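Local coordinates for protein cytochrome c-552 (Thiobacillus ferrooxidans, PDB 1H1O) that carries electrons in the periplasm as a diheme, high-potential c-type cytochrome of the cytochrome c4 type, at residues H53-E61 / Q146-R156. Numbering follows the deposited sequence.
With ZN (zinc ion), chain H; HEM (protoporphyrin IX containing Fe), chain D.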
loop_
_atom_site.group_PDB
_atom_site.type_symbol
_atom_site.label_atom_id
_atom_site.label_comp_id
_atom_site.label_asym_id
_atom_site.label_seq_id
_atom_site.Cartn_x
_atom_site.Cartn_y
_atom_site.Cartn_z
ATOM N N HIS A 53 -5.457 15.602 -6.155
ATOM C CA HIS A 53 -4.159 15.882 -5.558
ATOM C C HIS A 53 -4.115 15.842 -4.036
ATOM O O HIS A 53 -3.137 16.304 -3.445
ATOM C CB HIS A 53 -3.641 17.243 -6.020
ATOM C CG HIS A 53 -3.428 17.343 -7.497
ATOM N ND1 HIS A 53 -2.847 18.443 -8.091
ATOM C CD2 HIS A 53 -3.724 16.484 -8.503
ATOM C CE1 HIS A 53 -2.795 18.259 -9.398
ATOM N NE2 HIS A 53 -3.321 17.079 -9.675
ATOM N N SER A 54 -5.153 15.307 -3.392
ATOM C CA SER A 54 -5.129 15.235 -1.934
ATOM C C SER A 54 -3.977 14.319 -1.494
ATOM O O SER A 54 -3.359 14.556 -0.455
ATOM C CB SER A 54 -6.480 14.761 -1.367
ATOM O OG SER A 54 -6.914 13.541 -1.932
ATOM N N ARG A 55 -3.685 13.268 -2.260
ATOM C CA ARG A 55 -2.533 12.441 -1.898
ATOM C C ARG A 55 -1.413 13.069 -2.699
ATOM O O ARG A 55 -1.340 12.908 -3.916
ATOM C CB ARG A 55 -2.656 10.968 -2.301
ATOM C CG ARG A 55 -1.628 10.162 -1.497
ATOM C CD ARG A 55 -0.948 9.002 -2.208
ATOM N NE ARG A 55 -1.720 7.778 -2.135
ATOM C CZ ARG A 55 -1.200 6.556 -2.073
ATOM N NH1 ARG A 55 0.115 6.372 -2.066
ATOM N NH2 ARG A 55 -2.015 5.510 -2.031
ATOM N N ALA A 56 -0.537 13.783 -2.012
ATOM C CA ALA A 56 0.533 14.485 -2.683
ATOM C C ALA A 56 1.937 14.009 -2.374
ATOM O O ALA A 56 2.880 14.788 -2.483
ATOM C CB ALA A 56 0.411 15.991 -2.381
ATOM N N ASP A 57 2.109 12.758 -1.965
ATOM C CA ASP A 57 3.471 12.308 -1.716
ATOM C C ASP A 57 4.178 12.299 -3.077
ATOM O O ASP A 57 3.543 12.136 -4.111
ATOM C CB ASP A 57 3.484 10.911 -1.091
ATOM C CG ASP A 57 2.604 9.933 -1.833
ATOM O OD1 ASP A 57 2.970 9.508 -2.947
ATOM O OD2 ASP A 57 1.539 9.595 -1.294
ATOM N N GLN A 58 5.490 12.482 -3.060
ATOM C CA GLN A 58 6.299 12.534 -4.275
ATOM C C GLN A 58 5.968 11.568 -5.409
ATOM O O GLN A 58 5.645 12.012 -6.503
ATOM C CB GLN A 58 7.766 12.370 -3.922
ATOM C CG GLN A 58 8.687 12.834 -5.013
ATOM C CD GLN A 58 10.118 12.525 -4.690
ATOM O OE1 GLN A 58 10.604 11.435 -4.985
ATOM N NE2 GLN A 58 10.802 13.471 -4.062
ATOM N N ASN A 59 6.061 10.261 -5.168
ATOM C CA ASN A 59 5.772 9.297 -6.225
ATOM C C ASN A 59 4.358 9.425 -6.748
ATOM O O ASN A 59 4.091 9.166 -7.935
ATOM C CB ASN A 59 6.022 7.859 -5.751
ATOM C CG ASN A 59 7.498 7.567 -5.549
ATOM O OD1 ASN A 59 8.352 8.357 -5.953
ATOM N ND2 ASN A 59 7.807 6.434 -4.927
ATOM N N GLY A 60 3.449 9.832 -5.870
ATOM C CA GLY A 60 2.060 9.988 -6.268
ATOM C C GLY A 60 1.906 11.144 -7.234
ATOM O O GLY A 60 1.184 11.052 -8.229
ATOM N N GLU A 61 2.592 12.242 -6.941
ATOM C CA GLU A 61 2.515 13.404 -7.804
ATOM C C GLU A 61 3.098 13.054 -9.170
ATOM O O GLU A 61 2.463 13.263 -10.209
ATOM C CB GLU A 61 3.297 14.564 -7.195
ATOM C CG GLU A 61 3.202 15.848 -7.998
ATOM C CD GLU A 61 3.911 17.008 -7.316
ATOM O OE1 GLU A 61 4.083 16.938 -6.079
ATOM O OE2 GLU A 61 4.286 17.992 -7.999
ATOM N N GLN A 146 8.302 2.773 1.640
ATOM C CA GLN A 146 8.140 4.102 1.063
ATOM C C GLN A 146 6.912 4.804 1.612
ATOM O O GLN A 146 6.937 5.998 1.889
ATOM C CB GLN A 146 8.024 4.025 -0.457
ATOM C CG GLN A 146 7.874 5.399 -1.099
ATOM C CD GLN A 146 9.017 6.327 -0.703
ATOM O OE1 GLN A 146 8.929 7.081 0.277
ATOM N NE2 GLN A 146 10.107 6.259 -1.453
ATOM N N GLN A 147 5.819 4.073 1.746
ATOM C CA GLN A 147 4.617 4.696 2.260
ATOM C C GLN A 147 4.771 5.012 3.755
ATOM O O GLN A 147 4.323 6.044 4.214
ATOM C CB GLN A 147 3.415 3.806 1.982
ATOM C CG GLN A 147 3.252 3.529 0.488
ATOM C CD GLN A 147 3.256 4.810 -0.316
ATOM O OE1 GLN A 147 3.929 4.920 -1.354
ATOM N NE2 GLN A 147 2.511 5.797 0.160
ATOM N N LEU A 148 5.425 4.137 4.508
ATOM C CA LEU A 148 5.611 4.408 5.915
ATOM C C LEU A 148 6.482 5.658 6.046
ATOM O O LEU A 148 6.297 6.471 6.945
ATOM C CB LEU A 148 6.246 3.200 6.606
ATOM C CG LEU A 148 5.238 2.060 6.761
ATOM C CD1 LEU A 148 5.915 0.851 7.395
ATOM C CD2 LEU A 148 4.052 2.554 7.608
ATOM N N THR A 149 7.420 5.817 5.123
ATOM C CA THR A 149 8.290 6.981 5.134
ATOM C C THR A 149 7.450 8.237 4.869
ATOM O O THR A 149 7.597 9.257 5.549
ATOM C CB THR A 149 9.365 6.841 4.059
ATOM O OG1 THR A 149 10.104 5.641 4.305
ATOM C CG2 THR A 149 10.327 8.036 4.086
ATOM N N TYR A 150 6.564 8.151 3.879
ATOM C CA TYR A 150 5.691 9.272 3.513
ATOM C C TYR A 150 4.740 9.631 4.662
ATOM O O TYR A 150 4.432 10.799 4.888
ATOM C CB TYR A 150 4.862 8.912 2.277
ATOM C CG TYR A 150 5.594 8.922 0.944
ATOM C CD1 TYR A 150 5.188 8.070 -0.079
ATOM C CD2 TYR A 150 6.634 9.819 0.677
ATOM C CE1 TYR A 150 5.780 8.100 -1.326
ATOM C CE2 TYR A 150 7.246 9.861 -0.585
ATOM C CZ TYR A 150 6.808 8.992 -1.585
ATOM O OH TYR A 150 7.363 8.976 -2.850
ATOM N N PHE A 151 4.258 8.615 5.364
ATOM C CA PHE A 151 3.358 8.820 6.494
ATOM C C PHE A 151 4.118 9.416 7.672
ATOM O O PHE A 151 3.627 10.308 8.361
ATOM C CB PHE A 151 2.732 7.492 6.928
ATOM C CG PHE A 151 1.656 7.000 6.013
ATOM C CD1 PHE A 151 0.606 7.831 5.646
ATOM C CD2 PHE A 151 1.639 5.683 5.586
ATOM C CE1 PHE A 151 -0.454 7.348 4.870
ATOM C CE2 PHE A 151 0.574 5.197 4.809
ATOM C CZ PHE A 151 -0.463 6.034 4.462
ATOM N N HIS A 152 5.315 8.893 7.898
ATOM C CA HIS A 152 6.168 9.354 8.977
ATOM C C HIS A 152 6.596 10.775 8.648
ATOM O O HIS A 152 6.676 11.629 9.521
ATOM C CB HIS A 152 7.381 8.449 9.085
ATOM C CG HIS A 152 8.265 8.773 10.244
ATOM N ND1 HIS A 152 7.920 8.482 11.548
ATOM C CD2 HIS A 152 9.464 9.395 10.299
ATOM C CE1 HIS A 152 8.874 8.912 12.355
ATOM N NE2 HIS A 152 9.820 9.468 11.621
ATOM N N ASN A 153 6.855 11.015 7.369
ATOM C CA ASN A 153 7.246 12.333 6.871
ATOM C C ASN A 153 6.117 13.335 6.924
ATOM O O ASN A 153 6.342 14.519 7.152
ATOM C CB ASN A 153 7.676 12.250 5.401
ATOM C CG ASN A 153 9.114 11.885 5.244
ATOM O OD1 ASN A 153 9.583 11.621 4.131
ATOM N ND2 ASN A 153 9.846 11.878 6.361
ATOM N N GLY A 154 4.905 12.858 6.665
ATOM C CA GLY A 154 3.757 13.747 6.620
ATOM C C GLY A 154 3.511 14.143 5.167
ATOM O O GLY A 154 2.569 14.874 4.854
ATOM N N THR A 155 4.349 13.653 4.256
ATOM C CA THR A 155 4.166 14.004 2.853
ATOM C C THR A 155 2.950 13.280 2.263
ATOM O O THR A 155 2.337 13.753 1.300
ATOM C CB THR A 155 5.471 13.767 2.052
ATOM O OG1 THR A 155 5.948 12.432 2.258
ATOM C CG2 THR A 155 6.543 14.740 2.542
ATOM N N ARG A 156 2.610 12.125 2.828
ATOM C CA ARG A 156 1.395 11.456 2.420
ATOM C C ARG A 156 0.511 11.779 3.615
ATOM O O ARG A 156 0.741 11.288 4.726
ATOM C CB ARG A 156 1.548 9.945 2.275
ATOM C CG ARG A 156 0.207 9.323 1.904
ATOM C CD ARG A 156 0.294 7.852 1.585
ATOM N NE ARG A 156 -1.039 7.270 1.541
ATOM C CZ ARG A 156 -1.296 6.007 1.231
ATOM N NH1 ARG A 156 -0.302 5.186 0.920
ATOM N NH2 ARG A 156 -2.547 5.560 1.268
HETATM ZN ZN ZN H . 11.480 10.927 12.245
HETATM C CHA HEM D . -0.050 3.873 -6.953
HETATM C CHB HEM D . -3.982 3.056 -9.584
HETATM C CHC HEM D . -1.408 3.802 -13.589
HETATM C CHD HEM D . 2.516 4.498 -10.998
HETATM C C1A HEM D . -1.369 3.581 -7.305
HETATM C C2A HEM D . -2.456 3.338 -6.380
HETATM C C3A HEM D . -3.571 3.101 -7.127
HETATM C C4A HEM D . -3.143 3.208 -8.506
HETATM C CMA HEM D . -4.983 2.800 -6.690
HETATM C CAA HEM D . -2.339 3.358 -4.875
HETATM C CBA HEM D . -2.111 1.952 -4.274
HETATM C CGA HEM D . -1.963 1.917 -2.867
HETATM O O1A HEM D . -1.595 0.787 -2.385
HETATM O O2A HEM D . -2.159 2.895 -2.117
HETATM C C1B HEM D . -3.612 3.192 -10.907
HETATM C C2B HEM D . -4.546 3.067 -12.000
HETATM C C3B HEM D . -3.832 3.306 -13.137
HETATM C C4B HEM D . -2.459 3.537 -12.721
HETATM C CMB HEM D . -6.021 2.756 -11.819
HETATM C CAB HEM D . -4.298 3.351 -14.570
HETATM C CBB HEM D . -5.363 4.441 -14.874
HETATM C C1C HEM D . -0.113 4.044 -13.244
HETATM C C2C HEM D . 0.950 4.323 -14.179
HETATM C C3C HEM D . 2.055 4.527 -13.418
HETATM C C4C HEM D . 1.669 4.361 -12.063
HETATM C CMC HEM D . 0.752 4.367 -15.669
HETATM C CAC HEM D . 3.488 4.888 -13.848
HETATM C CBC HEM D . 3.575 6.187 -14.704
HETATM C C1D HEM D . 2.170 4.384 -9.659
HETATM C C2D HEM D . 3.111 4.581 -8.574
HETATM C C3D HEM D . 2.383 4.432 -7.452
HETATM C C4D HEM D . 1.012 4.110 -7.847
HETATM C CMD HEM D . 4.572 4.913 -8.761
HETATM C CAD HEM D . 2.803 4.583 -6.030
HETATM C CBD HEM D . 2.874 6.185 -5.823
HETATM C CGD HEM D . 2.760 6.666 -4.512
HETATM O O1D HEM D . 3.595 6.300 -3.663
HETATM O O2D HEM D . 1.861 7.493 -4.183
HETATM N NA HEM D . -1.798 3.498 -8.590
HETATM N NB HEM D . -2.335 3.478 -11.353
HETATM N NC HEM D . 0.351 4.068 -11.942
HETATM N ND HEM D . 0.911 4.097 -9.200
HETATM FE FE HEM D . -0.698 3.759 -10.277
HETATM O O HOH W 1 -0.246 14.057 0.563
HETATM O O HOH W 2 6.992 12.959 -0.891
HETATM O O HOH W 3 9.761 9.724 -2.950
HETATM O O HOH W 4 10.997 6.075 -3.959
#
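Arg-156 runs out fully extended, its CG anti to the backbone N (chi1 178°), while Arg-55 bends twice along its chain (chi3 -86°), which swings its guanidinium over that of Arg-156; the two groups meet flat, Arg-55 CZ 3.4 Å from Arg-156 CZ. This stacked arginine pair sits at the interface of the two cytochrome c domains of a c4 fold, between the hemes. Heme propionates probably offset the like charges: Arg-55 NH2 donates to O2A of one heme at 2.6 Å, in the plane of the guanidinium, and Arg-156 NH2 donates to a propionate of the other heme and to Tyr-42 OH. Phe-151 CZ lies against the far face of the Arg-156 group.

Next to the pair, Asp-57 N-caps helix 58-63, OD1 accepting from Gly-60 N, and lays its CB over the centre of the Tyr-150 ring, a CH-pi contact 3.4 Å from the centroid. Gln-146 OE1 covers the opposite ring face. The phenol oxygen reaches the first turn of helix 58-63, where Asn-59 N donates to Tyr-150 OH at 3.0 Å (159°). A leucine in place of Tyr-150 would probably leave Asn-59 N without its acceptor and a gap under Asp-57 CB. One water joins the backbones of the two domains, accepting a hydrogen bond from Ala-56 N and donating one to Thr-155 O at 2.7 Å.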